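Local coordinates for hypothetic aldehyde deformylating oxygenase (Sulfolobus tokodaii, PDB 5V4T), which probably acts as an oxidoreductase with aldehyde deformylating oxygenase activity, and binds iron in a ferritin-like bundle of helices, at residues A21-A26 with V117-L122; A47-Q52 with V149-S154; I55-H60 with I109-L114; I102-H107 with V163-E168. All blocks are in the same frame, centred on the assembly; numbering follows the deposited sequence.

Contact 1: residues A21-A26 with V117-L122; sequences AHFYPA and VGLKIL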
loop_
_atom_site.group_PDB
_atom_site.type_symbol
_atom_site.label_atom_id
_atom_site.label_comp_id
_atom_site.label_asym_id
_atom_site.label_seq_id
_atom_site.Cartn_x
_atom_site.Cartn_y
_atom_site.Cartn_z
ATOM N N ALA A 21 5.329 -6.301 -5.232
ATOM C CA ALA A 21 6.228 -5.201 -5.612
ATOM C C ALA A 21 5.606 -3.822 -5.326
ATOM O O ALA A 21 6.354 -2.823 -5.166
ATOM C CB ALA A 21 6.542 -5.283 -7.104
ATOM N N HIS A 22 4.297 -3.729 -5.253
ATOM C CA HIS A 22 3.640 -2.478 -4.820
ATOM C C HIS A 22 3.929 -2.157 -3.363
ATOM O O HIS A 22 3.973 -0.996 -2.988
ATOM C CB HIS A 22 2.126 -2.496 -5.070
ATOM C CG HIS A 22 1.751 -2.499 -6.519
ATOM N ND1 HIS A 22 2.116 -3.509 -7.398
ATOM C CD2 HIS A 22 0.934 -1.672 -7.219
ATOM C CE1 HIS A 22 1.608 -3.246 -8.592
ATOM N NE2 HIS A 22 0.867 -2.151 -8.499
ATOM N N PHE A 23 4.144 -3.174 -2.559
ATOM C CA PHE A 23 4.589 -2.957 -1.173
ATOM C C PHE A 23 6.078 -2.844 -1.013
ATOM O O PHE A 23 6.565 -2.292 -0.010
ATOM C CB PHE A 23 4.096 -4.112 -0.294
ATOM C CG PHE A 23 2.608 -4.217 -0.275
ATOM C CD1 PHE A 23 1.905 -4.888 -1.262
ATOM C CD2 PHE A 23 1.867 -3.578 0.716
ATOM C CE1 PHE A 23 0.525 -4.949 -1.272
ATOM C CE2 PHE A 23 0.481 -3.628 0.688
ATOM C CZ PHE A 23 -0.193 -4.312 -0.310
ATOM N N TYR A 24 6.813 -3.385 -1.962
ATOM C CA TYR A 24 8.277 -3.408 -1.929
ATOM C C TYR A 24 8.812 -3.266 -3.361
ATOM O O TYR A 24 9.191 -4.257 -4.000
ATOM C CB TYR A 24 8.741 -4.716 -1.255
ATOM C CG TYR A 24 10.244 -4.778 -1.082
ATOM C CD1 TYR A 24 10.890 -3.875 -0.242
ATOM C CD2 TYR A 24 11.004 -5.690 -1.777
ATOM C CE1 TYR A 24 12.265 -3.897 -0.092
ATOM C CE2 TYR A 24 12.402 -5.712 -1.645
ATOM C CZ TYR A 24 13.009 -4.825 -0.797
ATOM O OH TYR A 24 14.382 -4.835 -0.629
ATOM N N PRO A 25 8.823 -2.021 -3.899
ATOM C CA PRO A 25 9.086 -1.787 -5.321
ATOM C C PRO A 25 10.572 -1.863 -5.672
ATOM O O PRO A 25 11.218 -0.836 -5.966
ATOM C CB PRO A 25 8.514 -0.381 -5.548
ATOM C CG PRO A 25 8.681 0.304 -4.213
ATOM C CD PRO A 25 8.333 -0.789 -3.231
ATOM N N ALA A 26 11.109 -3.066 -5.569
ATOM C CA ALA A 26 12.526 -3.295 -5.630
ATOM C C ALA A 26 13.140 -2.783 -6.922
ATOM O O ALA A 26 14.248 -2.311 -6.864
ATOM C CB ALA A 26 12.833 -4.787 -5.470
ATOM N N VAL A 117 -6.941 -3.183 -0.746
ATOM C CA VAL A 117 -7.241 -4.061 -1.878
ATOM C C VAL A 117 -6.107 -5.060 -2.189
ATOM O O VAL A 117 -6.349 -6.266 -2.328
ATOM C CB VAL A 117 -7.596 -3.228 -3.101
ATOM C CG1 VAL A 117 -7.706 -4.097 -4.341
ATOM C CG2 VAL A 117 -8.889 -2.501 -2.811
ATOM N N GLY A 118 -4.883 -4.562 -2.204
ATOM C CA GLY A 118 -3.751 -5.405 -2.527
ATOM C C GLY A 118 -3.559 -6.496 -1.494
ATOM O O GLY A 118 -3.308 -7.676 -1.807
ATOM N N LEU A 119 -3.710 -6.130 -0.230
ATOM C CA LEU A 119 -3.550 -7.082 0.868
ATOM C C LEU A 119 -4.685 -8.119 0.875
ATOM O O LEU A 119 -4.476 -9.302 1.164
ATOM C CB LEU A 119 -3.485 -6.370 2.218
ATOM C CG LEU A 119 -2.211 -5.574 2.419
ATOM C CD1 LEU A 119 -2.286 -4.617 3.582
ATOM C CD2 LEU A 119 -1.031 -6.504 2.595
ATOM N N LYS A 120 -5.915 -7.688 0.558
ATOM C CA LYS A 120 -7.033 -8.637 0.389
ATOM C C LYS A 120 -6.676 -9.674 -0.656
ATOM O O LYS A 120 -6.864 -10.886 -0.439
ATOM C CB LYS A 120 -8.302 -7.880 -0.054
ATOM C CG LYS A 120 -9.367 -8.782 -0.690
ATOM C CD LYS A 120 -10.462 -7.901 -1.353
ATOM C CE LYS A 120 -11.360 -8.673 -2.323
ATOM N NZ LYS A 120 -12.196 -9.587 -1.468
ATOM N N ILE A 121 -6.215 -9.251 -1.799
ATOM C CA ILE A 121 -5.870 -10.187 -2.856
ATOM C C ILE A 121 -4.736 -11.107 -2.415
ATOM O O ILE A 121 -4.815 -12.308 -2.545
ATOM C CB ILE A 121 -5.482 -9.464 -4.142
ATOM C CG1 ILE A 121 -6.677 -8.646 -4.681
ATOM C CG2 ILE A 121 -4.910 -10.425 -5.156
ATOM C CD1 ILE A 121 -6.226 -7.653 -5.722
ATOM N N LEU A 122 -3.692 -10.533 -1.813
ATOM C CA LEU A 122 -2.573 -11.353 -1.308
ATOM C C LEU A 122 -2.973 -12.349 -0.265
ATOM O O LEU A 122 -2.462 -13.491 -0.256
ATOM C CB LEU A 122 -1.354 -10.489 -0.868
ATOM C CG LEU A 122 -0.718 -9.739 -2.010
ATOM C CD1 LEU A 122 0.289 -8.734 -1.479
ATOM C CD2 LEU A 122 -0.024 -10.690 -2.995
#
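The backbone at Phe23 is loosely helical where it faces Gly118, Leu119 and Leu122 of a regular helix. Segment 21-26 begins in the weakly bonded last part of helix 10-23 and continues as loop. An inverse gamma turn centred on Pro25 is closed by Ala26 N to Tyr24 O at 2.7 Å. In segment 117-122, Leu122 N bonds to Gly118 O at 2.9 Å. Phe23 is the one side chain that 21-26 sends over. Its CG is set anti to the carbonyl carbon (chi1 -61°), which aims the far end of the ring at the helix. Phe23 CZ lies 3.6 Å from Leu119 CG. Leu119 CD2 also touches the CZ and CE2 end. Leu122 CD1 is 3.8 Å from Phe23 CE1. Leu119 crosses the ring at a slant, while Leu122 runs past Phe23 the opposite way. Gly118 lies at the ring edge, its C 4.2 Å from Phe23 CZ. A CB on Gly118 would stand only 3.3 Å from Phe23 CZ, so the missing side chain lets the ring end come in. The side-chain contacts are apolar. Helix 132-155 packs on Leu119 through Ile138, Ile141 and Ile142, while Leu122 also touches Ile16 and Leu19 of helix 10-23.

Contact 2: residues A47-Q52 with V149-S154; sequences ANYSLQ and VSFGLS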
loop_
_atom_site.group_PDB
_atom_site.type_symbol
_atom_site.label_atom_id
_atom_site.label_comp_id
_atom_site.label_asym_id
_atom_site.label_seq_id
_atom_site.Cartn_x
_atom_site.Cartn_y
_atom_site.Cartn_z
ATOM N N ALA A 47 6.326 12.340 16.955
ATOM C CA ALA A 47 6.852 11.519 18.089
ATOM C C ALA A 47 5.863 10.752 18.914
ATOM O O ALA A 47 6.060 10.575 20.125
ATOM C CB ALA A 47 7.742 12.367 19.009
ATOM N N ASN A 48 4.787 10.320 18.295
ATOM C CA ASN A 48 3.840 9.437 19.048
ATOM C C ASN A 48 3.830 8.042 18.397
ATOM O O ASN A 48 4.911 7.425 18.208
ATOM C CB ASN A 48 2.449 10.025 19.214
ATOM C CG ASN A 48 1.854 10.560 17.951
ATOM O OD1 ASN A 48 0.775 11.163 18.014
ATOM N ND2 ASN A 48 2.514 10.345 16.768
ATOM N N TYR A 49 2.672 7.576 17.948
ATOM C CA TYR A 49 2.678 6.339 17.159
ATOM C C TYR A 49 3.505 6.490 15.857
ATOM O O TYR A 49 3.842 5.463 15.233
ATOM C CB TYR A 49 1.239 5.984 16.760
ATOM C CG TYR A 49 1.106 4.596 16.171
ATOM C CD1 TYR A 49 1.167 3.479 17.003
ATOM C CD2 TYR A 49 1.039 4.372 14.797
ATOM C CE1 TYR A 49 1.090 2.202 16.479
ATOM C CE2 TYR A 49 0.963 3.081 14.293
ATOM C CZ TYR A 49 1.005 2.018 15.133
ATOM O OH TYR A 49 0.931 0.735 14.623
ATOM N N SER A 50 3.798 7.725 15.389
ATOM C CA SER A 50 4.483 7.886 14.122
ATOM C C SER A 50 5.825 7.125 14.061
ATOM O O SER A 50 6.221 6.562 13.045
ATOM C CB SER A 50 4.736 9.380 13.835
ATOM O OG SER A 50 5.577 9.885 14.807
ATOM N N LEU A 51 6.518 7.057 15.196
ATOM C CA LEU A 51 7.774 6.338 15.222
ATOM C C LEU A 51 7.565 4.795 15.092
ATOM O O LEU A 51 8.334 4.164 14.400
ATOM C CB LEU A 51 8.477 6.653 16.586
ATOM C CG LEU A 51 8.839 8.150 16.801
ATOM C CD1 LEU A 51 8.968 8.446 18.274
ATOM C CD2 LEU A 51 10.069 8.493 16.076
ATOM N N GLN A 52 6.537 4.275 15.737
ATOM C CA GLN A 52 6.150 2.876 15.579
ATOM C C GLN A 52 5.728 2.627 14.134
ATOM O O GLN A 52 6.080 1.615 13.546
ATOM C CB GLN A 52 5.093 2.495 16.570
ATOM C CG GLN A 52 4.727 1.036 16.412
ATOM C CD GLN A 52 4.135 0.433 17.621
ATOM O OE1 GLN A 52 4.301 0.910 18.732
ATOM N NE2 GLN A 52 3.389 -0.642 17.409
ATOM N N VAL A 149 -3.986 3.341 9.392
ATOM C CA VAL A 149 -5.082 4.150 8.929
ATOM C C VAL A 149 -5.760 4.941 10.037
ATOM O O VAL A 149 -6.017 6.142 9.865
ATOM C CB VAL A 149 -6.087 3.231 8.178
ATOM C CG1 VAL A 149 -7.358 4.021 7.866
ATOM C CG2 VAL A 149 -5.461 2.717 6.916
ATOM N N SER A 150 -5.964 4.323 11.198
ATOM C CA SER A 150 -6.527 4.988 12.399
ATOM C C SER A 150 -5.639 6.109 12.830
ATOM O O SER A 150 -6.108 7.229 13.109
ATOM C CB SER A 150 -6.671 4.028 13.595
ATOM O OG SER A 150 -7.575 3.063 13.239
ATOM N N PHE A 151 -4.329 5.861 12.799
ATOM C CA PHE A 151 -3.391 6.933 13.115
ATOM C C PHE A 151 -3.506 8.094 12.146
ATOM O O PHE A 151 -3.533 9.263 12.567
ATOM C CB PHE A 151 -1.959 6.392 13.143
ATOM C CG PHE A 151 -0.925 7.444 13.397
ATOM C CD1 PHE A 151 -0.921 8.175 14.567
ATOM C CD2 PHE A 151 0.063 7.635 12.493
ATOM C CE1 PHE A 151 0.055 9.192 14.746
ATOM C CE2 PHE A 151 1.003 8.647 12.645
ATOM C CZ PHE A 151 0.979 9.409 13.772
ATOM N N GLY A 152 -3.614 7.801 10.844
ATOM C CA GLY A 152 -3.733 8.846 9.882
ATOM C C GLY A 152 -4.952 9.700 10.151
ATOM O O GLY A 152 -4.880 10.930 9.983
ATOM N N LEU A 153 -6.062 9.096 10.566
ATOM C CA LEU A 153 -7.274 9.890 10.928
ATOM C C LEU A 153 -6.959 10.896 11.993
ATOM O O LEU A 153 -7.448 11.998 11.973
ATOM C CB LEU A 153 -8.436 8.984 11.361
ATOM C CG LEU A 153 -9.051 8.077 10.336
ATOM C CD1 LEU A 153 -10.009 7.132 11.083
ATOM C CD2 LEU A 153 -9.817 8.878 9.256
ATOM N N SER A 154 -6.097 10.540 12.937
ATOM C CA SER A 154 -5.738 11.415 13.986
ATOM C C SER A 154 -4.898 12.614 13.572
ATOM O O SER A 154 -4.905 13.632 14.289
ATOM C CB SER A 154 -5.048 10.581 15.147
ATOM O OG SER A 154 -3.685 10.513 14.941
#
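Phe151 packs its ring against the start of helix 49-67, touching Tyr49, Ser50 and, just before the helix, Asn48. Tyr49 CB sits over one face of that ring, 4.2 Å from the centroid of Phe151 and 26° off its normal. This is a CH-pi contact. The two aromatic rings meet obliquely, with planes at 54° and centroids of Tyr49 and Phe151 5.6 Å apart. Tyr49 CD2 comes 3.9 Å from Phe151 CG. Phe151 extends because its CG is anti to the backbone N (chi1 177°), and its CZ reaches Ser50 CB at 3.8 Å. The side-chain amide of Asn48 lies by the CE1 and CZ end, steeply tilted against the ring. The two helices belong to the ferritin-like bundle, and each supplies iron ligands: Glu57 from helix 49-67, Glu145 and His148 from helix 132-155. Phe151 lies about one turn beyond His148. An alanine in place of Phe151 would probably open a gap between the helices and cost Tyr49 CB its aromatic partner. The polar ends look elsewhere. Tyr49 OH bonds to Arg147 NE, and Ser50 OG to Ala43 O. Ser154 OG donates to Phe151 O at 2.7 Å, in the carbonyl plane and on a lone pair.

Contact 3: residues I55-H60 with I109-L114; sequences IEEIEH and ITEGVL. With FE (Fe (III) ion), chain C.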
loop_
_atom_site.group_PDB
_atom_site.type_symbol
_atom_site.label_atom_id
_atom_site.label_comp_id
_atom_site.label_asym_id
_atom_site.label_seq_id
_atom_site.Cartn_x
_atom_site.Cartn_y
_atom_site.Cartn_z
ATOM N N ILE A 55 8.833 2.276 11.927
ATOM C CA ILE A 55 9.464 0.955 12.188
ATOM C C ILE A 55 8.662 -0.169 11.539
ATOM O O ILE A 55 9.241 -1.055 10.932
ATOM C CB ILE A 55 9.646 0.733 13.686
ATOM C CG1 ILE A 55 10.814 1.652 14.129
ATOM C CG2 ILE A 55 9.936 -0.705 14.004
ATOM C CD1 ILE A 55 10.706 1.966 15.573
ATOM N N GLU A 56 7.329 -0.095 11.629
ATOM C CA GLU A 56 6.475 -1.107 11.036
ATOM C C GLU A 56 6.593 -1.122 9.537
ATOM O O GLU A 56 6.630 -2.177 8.925
ATOM C CB GLU A 56 5.014 -0.991 11.474
ATOM C CG GLU A 56 4.834 -1.416 12.904
ATOM C CD GLU A 56 3.530 -1.112 13.524
ATOM O OE1 GLU A 56 2.797 -0.207 13.059
ATOM O OE2 GLU A 56 3.295 -1.720 14.615
ATOM N N GLU A 57 6.716 0.034 8.900
ATOM C CA GLU A 57 6.893 0.053 7.461
ATOM C C GLU A 57 8.233 -0.611 7.047
ATOM O O GLU A 57 8.304 -1.301 6.035
ATOM C CB GLU A 57 6.836 1.446 6.905
ATOM C CG GLU A 57 5.560 2.224 7.166
ATOM C CD GLU A 57 4.321 1.657 6.457
ATOM O OE1 GLU A 57 4.524 1.037 5.425
ATOM O OE2 GLU A 57 3.198 1.936 6.895
ATOM N N ILE A 58 9.289 -0.381 7.814
ATOM C CA ILE A 58 10.530 -1.066 7.589
ATOM C C ILE A 58 10.374 -2.549 7.765
ATOM O O ILE A 58 10.891 -3.316 6.987
ATOM C CB ILE A 58 11.644 -0.575 8.516
ATOM C CG1 ILE A 58 11.876 0.855 8.170
ATOM C CG2 ILE A 58 12.883 -1.380 8.305
ATOM C CD1 ILE A 58 12.741 1.608 9.161
ATOM N N GLU A 59 9.715 -2.966 8.816
ATOM C CA GLU A 59 9.417 -4.386 8.958
ATOM C C GLU A 59 8.678 -5.026 7.788
ATOM O O GLU A 59 8.962 -6.194 7.383
ATOM C CB GLU A 59 8.609 -4.585 10.243
ATOM C CG GLU A 59 9.405 -4.361 11.484
ATOM C CD GLU A 59 8.640 -4.550 12.720
ATOM O OE1 GLU A 59 7.414 -4.224 12.801
ATOM O OE2 GLU A 59 9.248 -5.131 13.646
ATOM N N HIS A 60 7.722 -4.275 7.223
ATOM C CA HIS A 60 7.005 -4.764 6.028
ATOM C C HIS A 60 7.953 -4.947 4.854
ATOM O O HIS A 60 7.996 -6.030 4.204
ATOM C CB HIS A 60 5.851 -3.871 5.670
ATOM C CG HIS A 60 4.843 -3.726 6.753
ATOM N ND1 HIS A 60 3.785 -2.862 6.624
ATOM C CD2 HIS A 60 4.724 -4.298 7.969
ATOM C CE1 HIS A 60 3.070 -2.885 7.734
ATOM N NE2 HIS A 60 3.603 -3.762 8.555
ATOM N N ILE A 109 -5.377 7.151 1.180
ATOM C CA ILE A 109 -5.460 6.596 -0.158
ATOM C C ILE A 109 -4.544 5.357 -0.281
ATOM O O ILE A 109 -4.895 4.349 -0.851
ATOM C CB ILE A 109 -5.158 7.673 -1.229
ATOM C CG1 ILE A 109 -6.327 8.648 -1.404
ATOM C CG2 ILE A 109 -4.707 7.084 -2.551
ATOM C CD1 ILE A 109 -7.549 8.063 -2.103
ATOM N N THR A 110 -3.322 5.493 0.172
ATOM C CA THR A 110 -2.343 4.417 -0.080
ATOM C C THR A 110 -2.588 3.278 0.858
ATOM O O THR A 110 -2.729 2.135 0.408
ATOM C CB THR A 110 -0.889 4.910 0.006
ATOM O OG1 THR A 110 -0.714 6.013 -0.898
ATOM C CG2 THR A 110 0.097 3.838 -0.349
ATOM N N GLU A 111 -2.635 3.545 2.156
ATOM C CA GLU A 111 -2.912 2.507 3.131
ATOM C C GLU A 111 -4.374 2.128 3.180
ATOM O O GLU A 111 -4.689 0.947 3.277
ATOM C CB GLU A 111 -2.384 2.907 4.509
ATOM C CG GLU A 111 -0.887 3.222 4.514
ATOM C CD GLU A 111 -0.345 3.606 5.897
ATOM O OE1 GLU A 111 -0.907 4.519 6.517
ATOM O OE2 GLU A 111 0.671 3.030 6.393
ATOM N N GLY A 112 -5.292 3.082 3.132
ATOM C CA GLY A 112 -6.687 2.817 3.413
ATOM C C GLY A 112 -7.517 2.452 2.213
ATOM O O GLY A 112 -8.651 2.019 2.395
ATOM N N VAL A 113 -6.977 2.610 1.012
ATOM C CA VAL A 113 -7.692 2.149 -0.200
ATOM C C VAL A 113 -6.834 1.151 -0.992
ATOM O O VAL A 113 -7.212 -0.041 -1.068
ATOM C CB VAL A 113 -8.084 3.333 -1.073
ATOM C CG1 VAL A 113 -8.780 2.770 -2.303
ATOM C CG2 VAL A 113 -9.014 4.242 -0.322
ATOM N N LEU A 114 -5.696 1.561 -1.501
ATOM C CA LEU A 114 -4.862 0.708 -2.352
ATOM C C LEU A 114 -4.348 -0.489 -1.602
ATOM O O LEU A 114 -4.511 -1.608 -2.072
ATOM C CB LEU A 114 -3.699 1.482 -2.944
ATOM C CG LEU A 114 -4.145 2.418 -4.021
ATOM C CD1 LEU A 114 -3.035 3.411 -4.191
ATOM C CD2 LEU A 114 -4.357 1.562 -5.299
HETATM FE FE FE C . 1.353 1.227 6.530
HETATM O O HOH W 1 1.808 0.969 4.527
#
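Glu57 and Glu111 meet at one iron (III) ion, each reaching it from its own helix and from opposite directions. Glu57 leaves its helix with CB directed at 109-114. CG is anti to the carbonyl carbon, and the chain then bends at chi2 (-67°), which brings the carboxylate round to the metal. Glu57 CD stands 3.0 Å from the iron. The carboxylate binds through one oxygen: Glu57 OE2 is 2.0 Å from the iron. The other oxygen, OE1, does not coordinate. It accepts a hydrogen bond from water 1, whose oxygen is 2.9 Å from Glu57 OE1. That water is also an iron ligand, so one carboxylate holds both the metal and its water. Glu111 comes in along a chain that is extended beyond CG, and its OE2 binds the iron at 1.9 Å. The two carboxylate planes are turned 39° from each other. Glu57 OE2 and Glu111 OE2 lie 2.8 Å apart because the cation they share draws them together; this is not a hydrogen bond. The other ligands are Glu145, through OE1 and OE2, and His148, through ND1. Glu56 OE1 bonds to NE2 of His148 and so positions it from the second shell. Glu111 lies in a pi-type turn, where Leu114 N bonds to Ile109 O. A carboxylate-rich iron site between bundle helices is typical of ferritin-like diiron proteins; one iron is described here. The family's Glu-X-X-His spacing occurs twice: Glu145 and His148 both bind the iron, whereas His60, three residues after Glu57, bonds to Asp144 instead.

Contact 4: residues I102-H107 with V163-E168; sequences IATRFH and VKRVEE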
loop_
_atom_site.group_PDB
_atom_site.type_symbol
_atom_site.label_atom_id
_atom_site.label_comp_id
_atom_site.label_asym_id
_atom_site.label_seq_id
_atom_site.Cartn_x
_atom_site.Cartn_y
_atom_site.Cartn_z
ATOM N N ILE A 102 0.311 14.258 3.702
ATOM C CA ILE A 102 0.695 12.868 3.887
ATOM C C ILE A 102 -0.451 12.012 4.424
ATOM O O ILE A 102 -0.622 10.864 3.977
ATOM C CB ILE A 102 1.916 12.733 4.797
ATOM C CG1 ILE A 102 3.093 13.401 4.148
ATOM C CG2 ILE A 102 2.264 11.292 4.955
ATOM C CD1 ILE A 102 4.105 13.895 5.156
ATOM N N ALA A 103 -1.208 12.529 5.362
ATOM C CA ALA A 103 -2.288 11.728 5.934
ATOM C C ALA A 103 -3.327 11.348 4.892
ATOM O O ALA A 103 -3.900 10.264 4.956
ATOM C CB ALA A 103 -2.935 12.441 7.078
ATOM N N THR A 104 -3.593 12.252 3.941
ATOM C CA THR A 104 -4.531 11.918 2.871
ATOM C C THR A 104 -3.936 11.076 1.751
ATOM O O THR A 104 -4.577 10.088 1.301
ATOM C CB THR A 104 -5.149 13.232 2.346
ATOM O OG1 THR A 104 -4.127 14.176 2.045
ATOM C CG2 THR A 104 -5.995 13.792 3.359
ATOM N N ARG A 105 -2.768 11.434 1.244
ATOM C CA ARG A 105 -2.173 10.666 0.162
ATOM C C ARG A 105 -1.726 9.294 0.623
ATOM O O ARG A 105 -1.987 8.282 -0.074
ATOM C CB ARG A 105 -0.983 11.381 -0.486
ATOM C CG ARG A 105 -0.299 10.555 -1.570
ATOM C CD ARG A 105 0.936 11.212 -2.144
ATOM N NE ARG A 105 0.585 12.421 -2.867
ATOM C CZ ARG A 105 0.349 12.534 -4.174
ATOM N NH1 ARG A 105 0.379 11.513 -4.969
ATOM N NH2 ARG A 105 -0.001 13.751 -4.671
ATOM N N PHE A 106 -1.098 9.258 1.801
ATOM C CA PHE A 106 -0.516 7.988 2.269
ATOM C C PHE A 106 -1.500 7.255 3.155
ATOM O O PHE A 106 -2.048 6.181 2.728
ATOM C CB PHE A 106 0.804 8.189 3.009
ATOM C CG PHE A 106 1.498 6.883 3.249
ATOM C CD1 PHE A 106 2.089 6.180 2.196
ATOM C CD2 PHE A 106 1.547 6.347 4.514
ATOM C CE1 PHE A 106 2.660 4.944 2.404
ATOM C CE2 PHE A 106 2.147 5.108 4.726
ATOM C CZ PHE A 106 2.694 4.407 3.669
ATOM N N HIS A 107 -1.855 7.770 4.329
ATOM C CA HIS A 107 -2.684 6.951 5.184
ATOM C C HIS A 107 -4.030 6.603 4.562
ATOM O O HIS A 107 -4.526 5.485 4.692
ATOM C CB HIS A 107 -2.828 7.563 6.552
ATOM C CG HIS A 107 -1.511 7.803 7.231
ATOM N ND1 HIS A 107 -0.609 8.775 6.845
ATOM C CD2 HIS A 107 -0.913 7.128 8.237
ATOM C CE1 HIS A 107 0.464 8.720 7.608
ATOM N NE2 HIS A 107 0.298 7.732 8.474
ATOM N N VAL A 163 -11.136 15.638 2.992
ATOM C CA VAL A 163 -12.093 14.957 2.103
ATOM C C VAL A 163 -11.790 15.305 0.664
ATOM O O VAL A 163 -11.775 14.435 -0.184
ATOM C CB VAL A 163 -13.541 15.267 2.500
ATOM C CG1 VAL A 163 -14.530 14.700 1.478
ATOM C CG2 VAL A 163 -13.858 14.739 3.861
ATOM N N LYS A 164 -11.602 16.622 0.353
ATOM C CA LYS A 164 -11.299 17.020 -1.002
ATOM C C LYS A 164 -9.998 16.360 -1.526
ATOM O O LYS A 164 -9.944 15.934 -2.693
ATOM C CB LYS A 164 -11.252 18.546 -1.125
ATOM C CG LYS A 164 -12.613 19.196 -0.929
ATOM C CD LYS A 164 -12.556 20.723 -0.971
ATOM C CE LYS A 164 -11.477 21.260 -1.921
ATOM N NZ LYS A 164 -11.730 22.685 -2.380
ATOM N N ARG A 165 -8.980 16.236 -0.656
ATOM C CA ARG A 165 -7.774 15.532 -1.010
ATOM C C ARG A 165 -8.028 14.095 -1.404
ATOM O O ARG A 165 -7.458 13.604 -2.437
ATOM C CB ARG A 165 -6.751 15.525 0.118
ATOM C CG ARG A 165 -6.065 16.848 0.371
ATOM C CD ARG A 165 -4.834 17.053 -0.447
ATOM N NE ARG A 165 -3.809 16.084 -0.128
ATOM C CZ ARG A 165 -2.723 15.935 -0.834
ATOM N NH1 ARG A 165 -2.479 16.770 -1.863
ATOM N NH2 ARG A 165 -1.823 15.044 -0.494
ATOM N N VAL A 166 -8.808 13.400 -0.587
ATOM C CA VAL A 166 -9.149 12.003 -0.856
ATOM C C VAL A 166 -9.808 11.920 -2.233
ATOM O O VAL A 166 -9.475 11.074 -3.044
ATOM C CB VAL A 166 -9.969 11.350 0.266
ATOM C CG1 VAL A 166 -10.411 9.955 -0.125
ATOM C CG2 VAL A 166 -9.118 11.290 1.524
ATOM N N GLU A 167 -10.788 12.790 -2.452
ATOM C CA GLU A 167 -11.516 12.808 -3.709
ATOM C C GLU A 167 -10.578 13.085 -4.895
ATOM O O GLU A 167 -10.718 12.495 -5.996
ATOM C CB GLU A 167 -12.673 13.801 -3.616
ATOM C CG GLU A 167 -13.740 13.336 -2.640
ATOM C CD GLU A 167 -14.832 14.335 -2.304
ATOM O OE1 GLU A 167 -14.627 15.554 -2.387
ATOM O OE2 GLU A 167 -15.895 13.869 -1.862
ATOM N N GLU A 168 -9.599 13.974 -4.721
ATOM C CA GLU A 168 -8.705 14.337 -5.810
ATOM C C GLU A 168 -7.757 13.262 -6.186
ATOM O O GLU A 168 -7.450 13.087 -7.346
ATOM C CB GLU A 168 -7.948 15.639 -5.464
ATOM C CG GLU A 168 -8.951 16.785 -5.421
ATOM C CD GLU A 168 -8.369 18.084 -4.911
ATOM O OE1 GLU A 168 -7.144 18.100 -4.606
ATOM O OE2 GLU A 168 -9.186 19.042 -4.771
HETATM O O HOH W 2 -0.111 16.338 -3.392
#
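Thr104 and Arg165 make the central polar contact between helices 98-128 and 159-179. The short helical segments run in broadly the same direction, 36° apart, with axes 9.0 Å from each other at closest approach. Segment 102-107 widens to a pi-type turn at 103-107. The hydrogen bond is nearly straight. Arg165 NE donates to Thr104 OG1 at 2.9 Å, with an angle of 172° at the hydrogen. OG1 lies at the edge of the guanidinium, practically in its plane. The bend at chi2 (-88°) and a second one at chi3 fold Arg165 back, so that its NE faces the threonine. Thr104 OG1 in turn bonds back to Glu100 O in its own helix, with Asn101 O also near. Water 2 makes a second link: it accepts from Arg105 NH2 and from Arg165 NH1, each at 2.9 Å. Arg105 NE and Arg165 NH2 lie 4.3 Å apart, and Asp92 OD2 gathers both by salt bridges. Arg165 NH2 bonds to Asn101 O as well, and lies 3.8 Å from Arg105 CB. The apolar part is small. Arg165 CB rests 3.6 Å from Thr104 CB, and Thr104 CG2 lies 4.4 Å from Val166 CG2. A leucine in place of Arg165 would probably leave Asp92 with one arginine fewer and Thr104 OG1 without its donor. This is a helix-helix contact of the ferritin-like bundle, in which Asp92 of helix 80-93, a threonine and a bridging water tie three helices together, well away from the iron.

From the N terminus, contact 1 opens first, at 21-26, and closes at 117-122, tying helix 10-23 to helix 98-128. Contact 2 opens at 47-52 and closes at 149-154, joining helix 49-67 to helix 132-155. Contact 3 runs from 55-60 to 109-114 and lies wholly within the spans of contacts 1 and 2. Contact 4 starts at 102-107 and closes last, at 163-168, bringing in helix 159-179. Contacts 1 and 2 cross, and contact 4 crosses all three others. Helix 98-128 serves contacts 1, 3 and 4. Contacts 2 and 3 share helix 49-67 and touch through Tyr49 and Glu56.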